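Local coordinates for Alr4995 protein (Nostoc sp., PDB 6LRF) that is a bifunctional enzyme, an arginine dihydrolase and ornithine cyclodeaminase, the first activity probably residing in its GME-family domain and the second probably in its Rossmann-fold C-terminal part, at residues V595-I600 with M611-A616; V650-V655 with I671-V676; I657-V662 with G675-V680. All coordinates share one frame; numbering follows the deposited sequence.

Contact 1 of 3, residues V595-I600 with M611-A616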
# COMPACT_ATOMS: atom_id res chain seq x y z
N VAL B 595 -17.45 16.87 -20.78
CA VAL B 595 -17.89 17.72 -19.68
C VAL B 595 -16.78 17.74 -18.64
O VAL B 595 -16.29 16.68 -18.21
CB VAL B 595 -19.20 17.23 -19.03
CG1 VAL B 595 -19.61 18.14 -17.87
CG2 VAL B 595 -20.32 17.13 -20.07
N LEU B 596 -16.37 18.94 -18.27
CA LEU B 596 -15.42 19.10 -17.18
C LEU B 596 -16.16 19.62 -15.94
O LEU B 596 -16.60 20.76 -15.91
CB LEU B 596 -14.29 20.05 -17.58
CG LEU B 596 -13.59 19.71 -18.91
CD1 LEU B 596 -12.55 20.75 -19.25
CD2 LEU B 596 -12.96 18.33 -18.86
N ALA B 597 -16.32 18.76 -14.94
CA ALA B 597 -16.97 19.17 -13.70
C ALA B 597 -15.96 19.82 -12.80
O ALA B 597 -14.88 19.26 -12.59
CB ALA B 597 -17.60 17.99 -12.99
N GLY B 598 -16.30 20.98 -12.25
CA GLY B 598 -15.38 21.69 -11.38
C GLY B 598 -15.15 20.97 -10.06
O GLY B 598 -15.86 20.01 -9.74
N SER B 599 -14.18 21.44 -9.30
CA SER B 599 -13.94 20.96 -7.94
C SER B 599 -13.38 22.10 -7.09
O SER B 599 -12.97 23.14 -7.63
CB SER B 599 -12.98 19.77 -7.94
OG SER B 599 -11.63 20.19 -7.97
N ILE B 600 -13.39 21.92 -5.77
CA ILE B 600 -12.90 22.95 -4.84
C ILE B 600 -11.39 23.25 -5.03
O ILE B 600 -10.90 24.31 -4.64
CB ILE B 600 -13.21 22.52 -3.37
CG1 ILE B 600 -13.03 23.68 -2.38
CG2 ILE B 600 -12.41 21.28 -2.99
CD1 ILE B 600 -14.00 24.81 -2.59
N MSE B 611 -18.49 25.03 -13.14
CA MSE B 611 -18.35 25.27 -11.71
C MSE B 611 -19.70 25.25 -10.98
O MSE B 611 -19.74 25.34 -9.76
CB MSE B 611 -17.64 26.61 -11.46
CG MSE B 611 -16.23 26.71 -12.07
SE MSE B 611 -14.97 25.37 -11.38
CE MSE B 611 -14.35 26.23 -9.75
N ASP B 612 -20.79 25.19 -11.73
CA ASP B 612 -22.11 24.99 -11.11
C ASP B 612 -22.35 23.50 -11.08
O ASP B 612 -22.68 22.88 -12.09
CB ASP B 612 -23.21 25.73 -11.90
CG ASP B 612 -24.64 25.44 -11.37
OD1 ASP B 612 -24.88 24.44 -10.64
OD2 ASP B 612 -25.56 26.21 -11.72
N LEU B 613 -22.23 22.91 -9.90
CA LEU B 613 -22.27 21.45 -9.84
C LEU B 613 -23.65 20.82 -10.01
O LEU B 613 -23.74 19.62 -10.28
CB LEU B 613 -21.63 20.97 -8.55
CG LEU B 613 -20.11 21.14 -8.55
CD1 LEU B 613 -19.65 20.90 -7.16
CD2 LEU B 613 -19.42 20.16 -9.54
N ILE B 614 -24.73 21.58 -9.85
CA ILE B 614 -26.05 21.06 -10.19
C ILE B 614 -26.12 20.85 -11.71
O ILE B 614 -26.58 19.81 -12.22
CB ILE B 614 -27.19 22.00 -9.72
CG1 ILE B 614 -27.18 22.15 -8.18
CG2 ILE B 614 -28.54 21.51 -10.27
CD1 ILE B 614 -27.37 20.87 -7.40
N LYS B 615 -25.65 21.84 -12.46
CA LYS B 615 -25.61 21.71 -13.91
C LYS B 615 -24.62 20.64 -14.35
O LYS B 615 -24.87 19.92 -15.33
CB LYS B 615 -25.26 23.04 -14.56
CG LYS B 615 -26.36 24.07 -14.40
CD LYS B 615 -25.92 25.39 -14.98
CE LYS B 615 -26.99 26.45 -14.82
NZ LYS B 615 -26.50 27.73 -15.39
N ALA B 616 -23.51 20.52 -13.63
CA ALA B 616 -22.53 19.49 -13.98
C ALA B 616 -23.13 18.10 -13.83
O ALA B 616 -22.92 17.23 -14.67
CB ALA B 616 -21.24 19.62 -13.14

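Contact 2 of 3, residues V650-V655 with I671-V676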
# COMPACT_ATOMS: atom_id res chain seq x y z
N VAL B 650 -25.02 -1.85 -17.54
CA VAL B 650 -23.92 -1.10 -18.14
C VAL B 650 -22.61 -1.72 -17.69
O VAL B 650 -22.38 -1.89 -16.49
CB VAL B 650 -23.96 0.39 -17.75
CG1 VAL B 650 -22.81 1.16 -18.42
CG2 VAL B 650 -25.31 0.99 -18.14
N LYS B 651 -21.77 -2.09 -18.64
CA LYS B 651 -20.47 -2.66 -18.32
C LYS B 651 -19.56 -1.57 -17.74
O LYS B 651 -19.39 -0.51 -18.32
CB LYS B 651 -19.84 -3.30 -19.56
CG LYS B 651 -20.70 -4.40 -20.16
CD LYS B 651 -20.15 -4.89 -21.49
CE LYS B 651 -20.81 -6.19 -21.92
NZ LYS B 651 -20.08 -6.73 -23.10
N MSE B 652 -19.03 -1.84 -16.55
CA MSE B 652 -18.20 -0.90 -15.83
C MSE B 652 -16.77 -1.43 -15.77
O MSE B 652 -16.53 -2.50 -15.24
CB MSE B 652 -18.75 -0.70 -14.42
CG MSE B 652 -20.25 -0.56 -14.39
SE MSE B 652 -20.77 1.22 -14.90
CE MSE B 652 -20.59 2.03 -13.13
N VAL B 653 -15.84 -0.68 -16.33
CA VAL B 653 -14.44 -1.05 -16.26
C VAL B 653 -13.69 0.02 -15.46
O VAL B 653 -13.67 1.19 -15.83
CB VAL B 653 -13.82 -1.21 -17.65
CG1 VAL B 653 -12.38 -1.69 -17.53
CG2 VAL B 653 -14.64 -2.19 -18.47
N CYS B 654 -13.09 -0.40 -14.36
CA CYS B 654 -12.50 0.53 -13.41
C CYS B 654 -11.01 0.28 -13.26
O CYS B 654 -10.59 -0.77 -12.77
CB CYS B 654 -13.19 0.42 -12.06
SG CYS B 654 -12.73 1.74 -10.91
N VAL B 655 -10.19 1.24 -13.68
CA VAL B 655 -8.75 1.11 -13.57
C VAL B 655 -8.19 2.18 -12.67
O VAL B 655 -8.47 3.37 -12.85
CB VAL B 655 -8.08 1.19 -14.96
CG1 VAL B 655 -6.62 0.79 -14.86
CG2 VAL B 655 -8.80 0.29 -15.95
N ILE B 671 -20.17 -9.82 -13.49
CA ILE B 671 -20.77 -9.86 -14.82
C ILE B 671 -21.03 -8.44 -15.33
O ILE B 671 -21.18 -8.22 -16.53
CB ILE B 671 -22.10 -10.67 -14.86
CG1 ILE B 671 -23.18 -10.00 -14.01
CG2 ILE B 671 -21.86 -12.11 -14.40
CD1 ILE B 671 -24.53 -10.70 -14.08
N GLU B 672 -21.07 -7.48 -14.41
CA GLU B 672 -21.25 -6.08 -14.79
C GLU B 672 -19.96 -5.28 -14.67
O GLU B 672 -19.55 -4.62 -15.62
CB GLU B 672 -22.34 -5.44 -13.93
CG GLU B 672 -23.74 -5.84 -14.35
CD GLU B 672 -24.78 -4.79 -13.99
OE1 GLU B 672 -24.85 -4.40 -12.79
OE2 GLU B 672 -25.50 -4.34 -14.90
N SER B 673 -19.34 -5.35 -13.49
CA SER B 673 -18.11 -4.63 -13.18
C SER B 673 -16.86 -5.45 -13.45
O SER B 673 -16.86 -6.67 -13.31
CB SER B 673 -18.10 -4.21 -11.71
OG SER B 673 -19.03 -3.19 -11.46
N VAL B 674 -15.78 -4.78 -13.85
CA VAL B 674 -14.46 -5.36 -13.71
C VAL B 674 -13.50 -4.27 -13.22
O VAL B 674 -13.65 -3.08 -13.55
CB VAL B 674 -13.95 -6.01 -15.02
CG1 VAL B 674 -13.51 -4.97 -16.04
CG2 VAL B 674 -12.80 -6.98 -14.70
N GLY B 675 -12.55 -4.66 -12.39
CA GLY B 675 -11.58 -3.73 -11.85
C GLY B 675 -10.18 -4.32 -11.88
O GLY B 675 -10.00 -5.52 -11.61
N VAL B 676 -9.20 -3.50 -12.23
CA VAL B 676 -7.79 -3.86 -12.11
C VAL B 676 -7.04 -2.76 -11.38
O VAL B 676 -7.31 -1.57 -11.58
CB VAL B 676 -7.10 -4.12 -13.48
CG1 VAL B 676 -7.37 -5.53 -13.95
CG2 VAL B 676 -7.54 -3.12 -14.51

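Contact 3 of 3, residues I657-V662 with G675-V680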
# COMPACT_ATOMS: atom_id res chain seq x y z
N ILE B 657 -4.61 2.76 -9.67
CA ILE B 657 -3.47 2.16 -8.96
C ILE B 657 -3.83 2.01 -7.49
O ILE B 657 -3.21 1.22 -6.77
CB ILE B 657 -2.17 3.01 -9.11
CG1 ILE B 657 -0.94 2.16 -8.80
CG2 ILE B 657 -2.20 4.24 -8.20
CD1 ILE B 657 -0.89 0.83 -9.54
N ASN B 658 -4.83 2.77 -7.05
CA ASN B 658 -5.36 2.67 -5.70
C ASN B 658 -6.47 1.62 -5.61
O ASN B 658 -7.59 1.87 -6.07
CB ASN B 658 -5.89 4.03 -5.24
CG ASN B 658 -6.25 4.06 -3.76
OD1 ASN B 658 -6.44 3.01 -3.13
ND2 ASN B 658 -6.33 5.26 -3.20
N PRO B 659 -6.18 0.47 -5.00
CA PRO B 659 -7.19 -0.60 -4.88
C PRO B 659 -8.43 -0.23 -4.06
O PRO B 659 -9.37 -1.03 -4.01
CB PRO B 659 -6.41 -1.75 -4.21
CG PRO B 659 -5.23 -1.12 -3.58
CD PRO B 659 -4.88 0.06 -4.43
N ALA B 660 -8.46 0.96 -3.45
CA ALA B 660 -9.61 1.36 -2.63
C ALA B 660 -10.79 1.89 -3.44
O ALA B 660 -11.95 1.69 -3.06
CB ALA B 660 -9.17 2.41 -1.61
N VAL B 661 -10.51 2.58 -4.54
CA VAL B 661 -11.59 3.10 -5.39
C VAL B 661 -12.07 1.99 -6.33
O VAL B 661 -13.27 1.89 -6.64
CB VAL B 661 -11.15 4.38 -6.18
CG1 VAL B 661 -11.50 4.29 -7.66
CG2 VAL B 661 -11.76 5.64 -5.56
N VAL B 662 -11.14 1.14 -6.76
CA VAL B 662 -11.47 -0.01 -7.60
C VAL B 662 -12.42 -0.92 -6.85
O VAL B 662 -13.45 -1.34 -7.40
CB VAL B 662 -10.21 -0.80 -8.03
CG1 VAL B 662 -10.60 -2.12 -8.68
CG2 VAL B 662 -9.36 0.02 -8.99
N GLY B 675 -12.55 -4.66 -12.39
CA GLY B 675 -11.58 -3.73 -11.85
C GLY B 675 -10.18 -4.32 -11.88
O GLY B 675 -10.00 -5.52 -11.61
N VAL B 676 -9.20 -3.50 -12.23
CA VAL B 676 -7.79 -3.86 -12.11
C VAL B 676 -7.04 -2.76 -11.38
O VAL B 676 -7.31 -1.57 -11.58
CB VAL B 676 -7.10 -4.12 -13.48
CG1 VAL B 676 -7.37 -5.53 -13.95
CG2 VAL B 676 -7.54 -3.12 -14.51
N VAL B 677 -6.11 -3.17 -10.53
CA VAL B 677 -5.27 -2.25 -9.79
C VAL B 677 -3.93 -2.23 -10.47
O VAL B 677 -3.13 -3.16 -10.31
CB VAL B 677 -5.11 -2.64 -8.34
CG1 VAL B 677 -4.21 -1.64 -7.63
CG2 VAL B 677 -6.47 -2.69 -7.67
N THR B 678 -3.68 -1.18 -11.24
CA THR B 678 -2.52 -1.17 -12.10
C THR B 678 -2.26 0.25 -12.62
O THR B 678 -3.03 1.18 -12.35
CB THR B 678 -2.71 -2.15 -13.29
OG1 THR B 678 -1.44 -2.44 -13.90
CG2 THR B 678 -3.68 -1.61 -14.33
N ASP B 679 -1.14 0.41 -13.30
CA ASP B 679 -0.81 1.64 -13.99
C ASP B 679 -1.77 1.83 -15.15
O ASP B 679 -1.87 0.95 -16.01
CB ASP B 679 0.64 1.58 -14.48
CG ASP B 679 1.07 2.83 -15.23
OD1 ASP B 679 0.48 3.11 -16.31
OD2 ASP B 679 2.02 3.51 -14.77
N VAL B 680 -2.47 2.97 -15.20
CA VAL B 680 -3.51 3.14 -16.20
C VAL B 680 -2.89 3.33 -17.59
O VAL B 680 -3.50 2.98 -18.62
CB VAL B 680 -4.46 4.32 -15.85
CG1 VAL B 680 -3.75 5.65 -15.97
CG2 VAL B 680 -5.67 4.31 -16.75

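Contact 1 of 3, residues V595-I600 with M611-A616
The methyl CB of Ala-597 lies over CB of Ala-616, 4.0 Å away, where an edge strand, within this chain, of the parallel sheet of a Rossmann-type fold meets the first turn of helix 613-624. Two alanines suit this spot: their CA atoms are 5.6 Å apart, a spacing that favours small side chains. Beyond them the strand gives way to a loop, and Leu-613 reaches across from the start of the helix. Its CG stands beside the backbone N (chi1 -73°), and CD2 of Leu-613 lies 3.6 Å from the carbonyl O of Gly-598, an apolar touch on a polar atom. Gly-598 itself is met by Met-611, a selenomethionine. The side chain of Met-611 sets off away from segment 595-600, but chi1 and chi2, both -60°, place its SE 3.7 Å from CA of Gly-598. A CB on that glycine would run into the selenium, so the lack of a side chain is what permits the approach. The last torsion then directs the methyl CE of Met-611 to within 4.0 Å of O of Ser-599.

The two segments pack by van der Waals contact, while Gln-610, just before the second one, makes backbone hydrogen bonds with both Leu-596 and Gly-598. The neighbourhood is also a subunit interface: Leu-613 packs on Gly-598 of a second subunit, and O of Ile-600 accepts from NE2 of Gln-617 of that subunit. Asp-612, the N-cap of the helix, turns its carboxylate back over the first turn, as a short acidic side chain can do. OD1 of Asp-612 takes a weak bond from N of Ile-614 and a nearly straight one from N of Lys-615 at 3.3 Å, the latter arriving from above the carboxylate plane.

Contact 2 of 3, residues V650-V655 with I671-V676
Val-653 and Val-674 stand shoulder to shoulder on one face of the sheet, with CG1 of Val-653 3.8 Å from CG1 of Val-674, on neighbouring parallel strands of a Rossmann-type beta-alpha-beta unit. CG1 of Val-674 sits between its own backbone N and carbonyl carbon (chi1 75°), a position from which it faces both methyls of Val-653. The pair Val-655 and Val-676 repeats the arrangement, CG2 to CG2 at 3.9 Å. Branched valines suit such extended strands and offer methyls to the neighbour.

Behind the side chains is a parallel backbone ladder, in which segments 651-655 and 673-676 run 11° from exactly parallel. N of Met-652 gives to O of Glu-672 at 3.0 Å, with the donor tilted from the carbonyl plane. O of Met-652 then receives N of Val-674 at 2.8 Å, O of Val-674 receives N of Cys-654, and O of Cys-654 receives N of Val-676. Strand 629-633 pairs with the other edge of 651-656, placing that strand inside the sheet. Over the valine face lie helices 467-486 and 680-694; Phe-683 of helix 680-694 touches Val-653, Val-655 and Val-676.

On the face of Met-652 and Cys-654, Ser-673 adds a small polar side chain, whose OG makes a weak bond to O of Leu-665 and stands 3.9 Å from CB of Met-652.

Contact 3 of 3, residues I657-V662 with G675-V680
A chi1 of 179° turns CG1 of Val-677 away from its own backbone N and leaves CG2 beside that N, spreading the two methyls beneath the start of helix 659-665, inside the beta-alpha-beta crossover that joins strand 651-656 to strand 673-677. CG1 of Val-677 approaches O of Ile-657 at 3.1 Å, a tight fit. CG2 of Val-677 meets the rigid ring of Pro-659, 3.6 Å from its CB; the two side chains pass at a slant. Proline suits a first helical turn, since it has no N-H to donate and an N there has no preceding helical carbonyl to bond.

Val-662, one turn further on, points toward the strand. CG1 of Val-662, also anti to N (chi1 170°), rests 3.7 Å from CA of Gly-675, where a CB would clash, while CG2 of Val-662 lies 3.7 Å from O of Val-676. Replacing Val-662 by an alanine would probably open a gap over Gly-675 and leave CG2 of Val-677 without one of its neighbours. At the far end, CD1 of Ile-657 reaches over the backbone carbonyl of Thr-678, 3.4 Å from its C.

Two N-caps flank the contact. Asp-679 caps the following helix through OD1 to N of Leu-682, and its OD2 accepts from N of Glu-467 of a third subunit. Asn-658 caps helix 659-665: its OD1 takes N of Ala-660 at 2.9 Å from above the amide carbonyl plane.

Together the three contacts reach both edges of one six-stranded parallel sheet in the Rossmann-fold part of the chain. Contact 1 uses edge strand 594-597; contact 2 pairs the other edge strand, 673-677, with inner strand 651-656, and contact 3 packs a helix on 673-677. Contact 1 thus lies about 25 Å, centre to centre, from each of the others, with nearest atoms about 15 and 14 Å away. Contacts 2 and 3 are 11 Å apart between centres and share Gly-675 and Val-676. They also touch directly, CG1 of Val-655 lying 3.8 Å from CG2 of Thr-678. The structure is of the unliganded enzyme, and the three contacts concern the framework of the fold.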